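Local coordinates for protein hydroxylase (PDB 2OR0) that probably acts as a flavin-dependent hydroxylase of the acyl-CoA dehydrogenase family, using reduced flavin and molecular oxygen to place an oxygen atom on its substrate, at residues Q115-E118 and E119-E123; I186-R189 and T190-Q193. All blocks are in the same frame, centred on the assembly; numbering follows the deposited sequence.

Contact 1: Q115-E118 and E119-E123; sequences QVQE and EIWGE
Glu119 folds back along its own helix over Gln115 and Val116, one turn earlier. Its CB lies 3.5 Å from Val116 O, and CG, set anti to the carbonyl carbon (chi1 -75°), comes 3.4 Å from Gln115 O, the acceptor of the Glu119 N bond. Glu119 CD still faces Gln115 O, 3.8 Å away, and the carboxylate divides its work. Glu119 OE1 comes 3.9 Å from Val116 CG2, the two side chains crossing at about a right angle, and forms a salt bridge with Arg223. OE2 stands too far from Gln115 NE2 for a direct bond, so water 1 joins them, donating to Glu119 OE2 at 3.0 Å and accepting from Gln115 NE2 at 3.1 Å. Cutting this side chain back to an alanine would remove the carboxylate, and Arg223 would probably lose its salt-bridge mate and water 1 the acceptor it has here. On the buried side, Val116 CG2 and Ile120 CD1 pack 3.8 Å apart, the two side chains pointing the same way. At the far end, Gly122 N reaches Glu118 O only weakly (N-H...O 130°), whereas Trp121 N bonds Gln117 O with an N-H...O angle of 160°. These i to i+4 bonds mark an alpha-helix, amphipathic here: Val116 and Ile120 are buried against the beta-sheet, Gln115 and Glu118 exposed.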
ATOM      1  N   GLN A 115       8.012 -17.938 -15.820  1.00 35.35           N
ATOM      2  CA  GLN A 115       6.831 -18.755 -16.096  1.00 36.12           C
ATOM      3  C   GLN A 115       5.550 -18.267 -15.386  1.00 35.64           C
ATOM      4  O   GLN A 115       4.454 -18.325 -15.961  1.00 35.56           O
ATOM      5  CB  GLN A 115       7.089 -20.232 -15.801  1.00 36.02           C
ATOM      6  CG  GLN A 115       5.999 -21.159 -16.342  1.00 36.37           C
ATOM      7  CD  GLN A 115       6.288 -22.630 -16.071  1.00 36.99           C
ATOM      8  OE1 GLN A 115       7.354 -22.988 -15.564  1.00 37.45           O
ATOM      9  NE2 GLN A 115       5.328 -23.489 -16.402  1.00 38.98           N
ATOM     10  N   VAL A 116       5.685 -17.802 -14.142  1.00 35.64           N
ATOM     11  CA  VAL A 116       4.502 -17.350 -13.412  1.00 34.85           C
ATOM     12  C   VAL A 116       4.020 -15.988 -13.938  1.00 35.04           C
ATOM     13  O   VAL A 116       2.812 -15.718 -13.976  1.00 34.72           O
ATOM     14  CB  VAL A 116       4.696 -17.434 -11.868  1.00 35.09           C
ATOM     15  CG1 VAL A 116       5.780 -16.489 -11.380  1.00 34.84           C
ATOM     16  CG2 VAL A 116       3.349 -17.227 -11.109  1.00 34.69           C
ATOM     17  N   GLN A 117       4.962 -15.152 -14.391  1.00 35.06           N
ATOM     18  CA  GLN A 117       4.606 -13.849 -14.959  1.00 35.10           C
ATOM     19  C   GLN A 117       3.746 -14.072 -16.201  1.00 35.59           C
ATOM     20  O   GLN A 117       2.782 -13.344 -16.442  1.00 35.73           O
ATOM     21  CB  GLN A 117       5.857 -13.027 -15.328  1.00 34.19           C
ATOM     22  CG  GLN A 117       6.905 -12.865 -14.230  1.00 34.38           C
ATOM     23  CD  GLN A 117       7.970 -11.838 -14.593  1.00 35.09           C
ATOM     24  OE1 GLN A 117       7.675 -10.825 -15.233  1.00 33.64           O
ATOM     25  NE2 GLN A 117       9.202 -12.086 -14.180  1.00 32.53           N
ATOM     26  N   GLU A 118       4.108 -15.097 -16.977  1.00 36.54           N
ATOM     27  CA  GLU A 118       3.383 -15.473 -18.190  1.00 36.48           C
ATOM     28  C   GLU A 118       2.012 -16.051 -17.823  1.00 36.20           C
ATOM     29  O   GLU A 118       1.001 -15.719 -18.444  1.00 36.14           O
ATOM     30  CB  GLU A 118       4.243 -16.466 -19.006  1.00 37.26           C
ATOM     31  CG  GLU A 118       3.682 -16.922 -20.368  1.00 40.29           C
ATOM     32  CD  GLU A 118       3.230 -15.769 -21.287  1.00 44.94           C
ATOM     33  OE1 GLU A 118       3.891 -14.704 -21.318  1.00 45.02           O
ATOM     34  OE2 GLU A 118       2.208 -15.946 -22.000  1.00 47.87           O
ATOM     35  N   GLU A 119       1.962 -16.891 -16.793  1.00 35.89           N
ATOM     36  CA  GLU A 119       0.671 -17.419 -16.318  1.00 36.53           C
ATOM     37  C   GLU A 119      -0.306 -16.311 -15.896  1.00 36.11           C
ATOM     38  O   GLU A 119      -1.503 -16.346 -16.232  1.00 36.38           O
ATOM     39  CB  GLU A 119       0.888 -18.395 -15.159  1.00 36.74           C
ATOM     40  CG  GLU A 119       1.434 -19.745 -15.594  1.00 38.77           C
ATOM     41  CD  GLU A 119       1.810 -20.631 -14.423  1.00 39.83           C
ATOM     42  OE1 GLU A 119       1.985 -20.121 -13.295  1.00 40.38           O
ATOM     43  OE2 GLU A 119       1.938 -21.851 -14.637  1.00 40.80           O
ATOM     44  N   ILE A 120       0.212 -15.312 -15.180  1.00 35.79           N
ATOM     45  CA  ILE A 120      -0.619 -14.228 -14.642  1.00 34.84           C
ATOM     46  C   ILE A 120      -0.993 -13.181 -15.687  1.00 35.33           C
ATOM     47  O   ILE A 120      -2.168 -12.794 -15.808  1.00 35.49           O
ATOM     48  CB  ILE A 120       0.062 -13.596 -13.379  1.00 35.32           C
ATOM     49  CG1 ILE A 120       0.163 -14.680 -12.280  1.00 33.48           C
ATOM     50  CG2 ILE A 120      -0.679 -12.313 -12.917  1.00 32.21           C
ATOM     51  CD1 ILE A 120       0.886 -14.281 -11.024  1.00 35.48           C
ATOM     52  N   TRP A 121      -0.005 -12.735 -16.458  1.00 35.94           N
ATOM     53  CA  TRP A 121      -0.220 -11.633 -17.409  1.00 36.84           C
ATOM     54  C   TRP A 121      -0.286 -12.047 -18.884  1.00 38.13           C
ATOM     55  O   TRP A 121      -0.702 -11.250 -19.730  1.00 37.91           O
ATOM     56  CB  TRP A 121       0.879 -10.579 -17.247  1.00 35.72           C
ATOM     57  CG  TRP A 121       0.863  -9.833 -15.949  1.00 35.03           C
ATOM     58  CD1 TRP A 121      -0.242  -9.347 -15.278  1.00 35.08           C
ATOM     59  CD2 TRP A 121       2.000  -9.469 -15.167  1.00 33.25           C
ATOM     60  NE1 TRP A 121       0.155  -8.704 -14.130  1.00 33.73           N
ATOM     61  CE2 TRP A 121       1.524  -8.762 -14.039  1.00 34.46           C
ATOM     62  CE3 TRP A 121       3.378  -9.664 -15.311  1.00 33.13           C
ATOM     63  CZ2 TRP A 121       2.378  -8.255 -13.067  1.00 33.19           C
ATOM     64  CZ3 TRP A 121       4.226  -9.167 -14.348  1.00 34.43           C
ATOM     65  CH2 TRP A 121       3.720  -8.462 -13.233  1.00 35.17           C
ATOM     66  N   GLY A 122       0.140 -13.279 -19.177  1.00 39.95           N
ATOM     67  CA  GLY A 122       0.182 -13.815 -20.553  1.00 41.75           C
ATOM     68  C   GLY A 122      -1.034 -13.526 -21.416  1.00 43.04           C
ATOM     69  O   GLY A 122      -0.903 -12.983 -22.507  1.00 44.06           O
ATOM     70  N   GLU A 123      -2.222 -13.863 -20.933  1.00 43.98           N
ATOM     71  CA  GLU A 123      -3.435 -13.605 -21.695  1.00 45.38           C
ATOM     72  C   GLU A 123      -3.997 -12.208 -21.457  1.00 45.65           C
ATOM     73  O   GLU A 123      -4.500 -11.564 -22.385  1.00 45.81           O
ATOM     74  CB  GLU A 123      -4.496 -14.665 -21.395  1.00 46.23           C
ATOM     75  CG  GLU A 123      -4.147 -16.044 -21.933  1.00 50.24           C
ATOM     76  CD  GLU A 123      -4.125 -16.063 -23.461  1.00 56.88           C
ATOM     77  OE1 GLU A 123      -5.214 -15.900 -24.070  1.00 59.47           O
ATOM     78  OE2 GLU A 123      -3.023 -16.220 -24.053  1.00 58.67           O
TER
HETATM   79  O   HOH W   1       2.697 -22.206 -17.558  1.00 52.78           O
HETATM   80  O   HOH W   2      -1.677 -16.362 -19.226  1.00 52.64           O

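Contact 2: I186-R189 and T190-Q193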
ATOM      1  N   ILE A 186       2.561 -17.884  -4.967  1.00 31.55           N
ATOM      2  CA  ILE A 186       1.498 -17.400  -5.852  1.00 32.04           C
ATOM      3  C   ILE A 186       0.466 -18.511  -6.094  1.00 32.43           C
ATOM      4  O   ILE A 186       0.844 -19.647  -6.419  1.00 32.93           O
ATOM      5  CB  ILE A 186       2.070 -16.871  -7.202  1.00 32.28           C
ATOM      6  CG1 ILE A 186       2.947 -15.636  -6.974  1.00 34.17           C
ATOM      7  CG2 ILE A 186       0.967 -16.523  -8.186  1.00 30.40           C
ATOM      8  CD1 ILE A 186       4.417 -15.900  -7.268  1.00 37.45           C
ATOM      9  N   LEU A 187      -0.823 -18.188  -5.913  1.00 32.41           N
ATOM     10  CA  LEU A 187      -1.928 -19.152  -6.085  1.00 32.68           C
ATOM     11  C   LEU A 187      -3.001 -18.552  -6.951  1.00 32.70           C
ATOM     12  O   LEU A 187      -3.312 -17.377  -6.801  1.00 33.16           O
ATOM     13  CB  LEU A 187      -2.580 -19.525  -4.745  1.00 32.24           C
ATOM     14  CG  LEU A 187      -1.881 -20.491  -3.795  1.00 33.43           C
ATOM     15  CD1 LEU A 187      -0.702 -19.834  -3.132  1.00 33.67           C
ATOM     16  CD2 LEU A 187      -2.864 -20.970  -2.745  1.00 32.47           C
ATOM     17  N   PRO A 188      -3.573 -19.349  -7.874  1.00 32.55           N
ATOM     18  CA  PRO A 188      -4.739 -18.892  -8.613  1.00 32.54           C
ATOM     19  C   PRO A 188      -5.966 -18.920  -7.693  1.00 33.36           C
ATOM     20  O   PRO A 188      -5.961 -19.672  -6.713  1.00 32.79           O
ATOM     21  CB  PRO A 188      -4.878 -19.938  -9.721  1.00 32.50           C
ATOM     22  CG  PRO A 188      -4.213 -21.168  -9.177  1.00 31.62           C
ATOM     23  CD  PRO A 188      -3.127 -20.695  -8.287  1.00 32.63           C
ATOM     24  N   ARG A 189      -6.987 -18.115  -8.013  1.00 33.89           N
ATOM     25  CA  ARG A 189      -8.174 -17.954  -7.154  1.00 35.47           C
ATOM     26  C   ARG A 189      -8.921 -19.271  -6.985  1.00 35.93           C
ATOM     27  O   ARG A 189      -9.598 -19.508  -5.982  1.00 35.27           O
ATOM     28  CB  ARG A 189      -9.122 -16.890  -7.718  1.00 35.45           C
ATOM     29  CG  ARG A 189     -10.354 -16.671  -6.870  1.00 37.98           C
ATOM     30  CD  ARG A 189     -10.711 -15.218  -6.773  1.00 40.88           C
ATOM     31  NE  ARG A 189     -12.149 -15.058  -6.591  1.00 44.12           N
ATOM     32  CZ  ARG A 189     -12.804 -13.913  -6.745  1.00 46.65           C
ATOM     33  NH1 ARG A 189     -12.151 -12.798  -7.076  1.00 47.71           N
ATOM     34  NH2 ARG A 189     -14.117 -13.877  -6.562  1.00 48.50           N
ATOM     35  N   THR A 190      -8.785 -20.117  -7.997  1.00 36.37           N
ATOM     36  CA  THR A 190      -9.307 -21.467  -7.967  1.00 36.80           C
ATOM     37  C   THR A 190      -8.777 -22.303  -6.780  1.00 36.04           C
ATOM     38  O   THR A 190      -9.445 -23.253  -6.320  1.00 35.90           O
ATOM     39  CB  THR A 190      -9.010 -22.152  -9.329  1.00 37.09           C
ATOM     40  OG1 THR A 190     -10.030 -23.121  -9.577  1.00 40.85           O
ATOM     41  CG2 THR A 190      -7.639 -22.797  -9.345  1.00 35.86           C
ATOM     42  N   ASP A 191      -7.597 -21.938  -6.273  1.00 34.11           N
ATOM     43  CA  ASP A 191      -6.969 -22.690  -5.201  1.00 33.42           C
ATOM     44  C   ASP A 191      -7.152 -22.110  -3.792  1.00 32.43           C
ATOM     45  O   ASP A 191      -6.524 -22.578  -2.856  1.00 31.80           O
ATOM     46  CB  ASP A 191      -5.490 -22.890  -5.499  1.00 33.81           C
ATOM     47  CG  ASP A 191      -5.239 -23.957  -6.590  1.00 36.07           C
ATOM     48  OD1 ASP A 191      -6.200 -24.661  -6.994  1.00 39.32           O
ATOM     49  OD2 ASP A 191      -4.069 -24.090  -7.031  1.00 37.44           O
ATOM     50  N   TYR A 192      -8.013 -21.108  -3.637  1.00 31.71           N
ATOM     51  CA  TYR A 192      -8.322 -20.601  -2.279  1.00 31.49           C
ATOM     52  C   TYR A 192      -9.749 -20.121  -2.151  1.00 31.33           C
ATOM     53  O   TYR A 192     -10.496 -20.061  -3.126  1.00 30.61           O
ATOM     54  CB  TYR A 192      -7.323 -19.516  -1.814  1.00 31.09           C
ATOM     55  CG  TYR A 192      -7.215 -18.303  -2.743  1.00 30.47           C
ATOM     56  CD1 TYR A 192      -8.120 -17.244  -2.656  1.00 29.73           C
ATOM     57  CD2 TYR A 192      -6.204 -18.225  -3.695  1.00 28.76           C
ATOM     58  CE1 TYR A 192      -8.025 -16.138  -3.498  1.00 29.46           C
ATOM     59  CE2 TYR A 192      -6.097 -17.135  -4.544  1.00 30.10           C
ATOM     60  CZ  TYR A 192      -7.009 -16.089  -4.445  1.00 31.67           C
ATOM     61  OH  TYR A 192      -6.900 -14.998  -5.290  1.00 31.00           O
ATOM     62  N   GLN A 193     -10.109 -19.781  -0.924  1.00 32.27           N
ATOM     63  CA  GLN A 193     -11.460 -19.383  -0.588  1.00 34.09           C
ATOM     64  C   GLN A 193     -11.406 -17.996   0.057  1.00 32.11           C
ATOM     65  O   GLN A 193     -10.616 -17.756   0.960  1.00 31.41           O
ATOM     66  CB  GLN A 193     -12.089 -20.415   0.390  1.00 33.28           C
ATOM     67  CG  GLN A 193     -13.482 -20.028   0.926  1.00 37.95           C
ATOM     68  CD  GLN A 193     -13.839 -20.597   2.336  1.00 39.30           C
ATOM     69  OE1 GLN A 193     -14.958 -20.358   2.855  1.00 47.86           O
ATOM     70  NE2 GLN A 193     -12.907 -21.335   2.948  1.00 43.93           N
TER
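Tyr192, just after the short 3-10 turn that leads out of strand 182-188, lays one face of its ring over the backbone of Arg189, three residues earlier. Arg189 CA lies 3.8 Å from the ring centroid and 28° off the ring normal, which defines a CH-pi contact, offset toward the rim. The phenol end continues along the same residue, with Tyr192 OH 3.8 Å from Arg189 CB. Chi1 of 57° places Tyr192 CG between its own backbone N and carbonyl carbon, turning the ring back over the turn. Leu187 O lies at the ring edge, in its plane, 3.6 Å from Tyr192 CE2, while Leu187 CB packs against Tyr192 CD2.

Two i to i+3 bonds, the spacing of a 3-10 turn, fix the backbone beneath the ring. Asp191 N donates to Pro188 O at 2.8 Å, and Tyr192 N donates to Arg189 O at a longer 3.3 Å though nearly straight (170°).

Farther out, the guanidinium of Arg189 is anchored through NH1 to the carbonyl oxygens of Asp159 and Cys161, which ties the turn to the chain just before strand 163-170. The Tyr192 ring also touches Ala164 of that strand and Leu212 and Val214 of strand 210-214, joining the turn to the sheet. Around the proline, Thr190 CG2 comes 3.8 Å from Pro188 CG, and Pro188 CG lies 3.6 Å from Asp191 OD2.

From the N terminus, the chain passes through several helices before contact 1 closes successive turns of helix 114-121. It then builds strands 129-130, 137-142, 145-155 and 163-170 before contact 2 closes the turn between strands 182-188 and 193-195. The contacts follow one another in series, neither enclosing nor crossing the other, and lie about 15 Å apart, centre to centre. They nevertheless meet through Ile186, at the start of the second: its CG2 packs 3.6 Å from Ile120 CD1 and 3.8 Å from Val116 CG2. Trp163 of strand 163-170 touches both Ile120 and Ile186, extending this apolar seam. The helix is thereby joined to the sheet whose strand runs on into the turn.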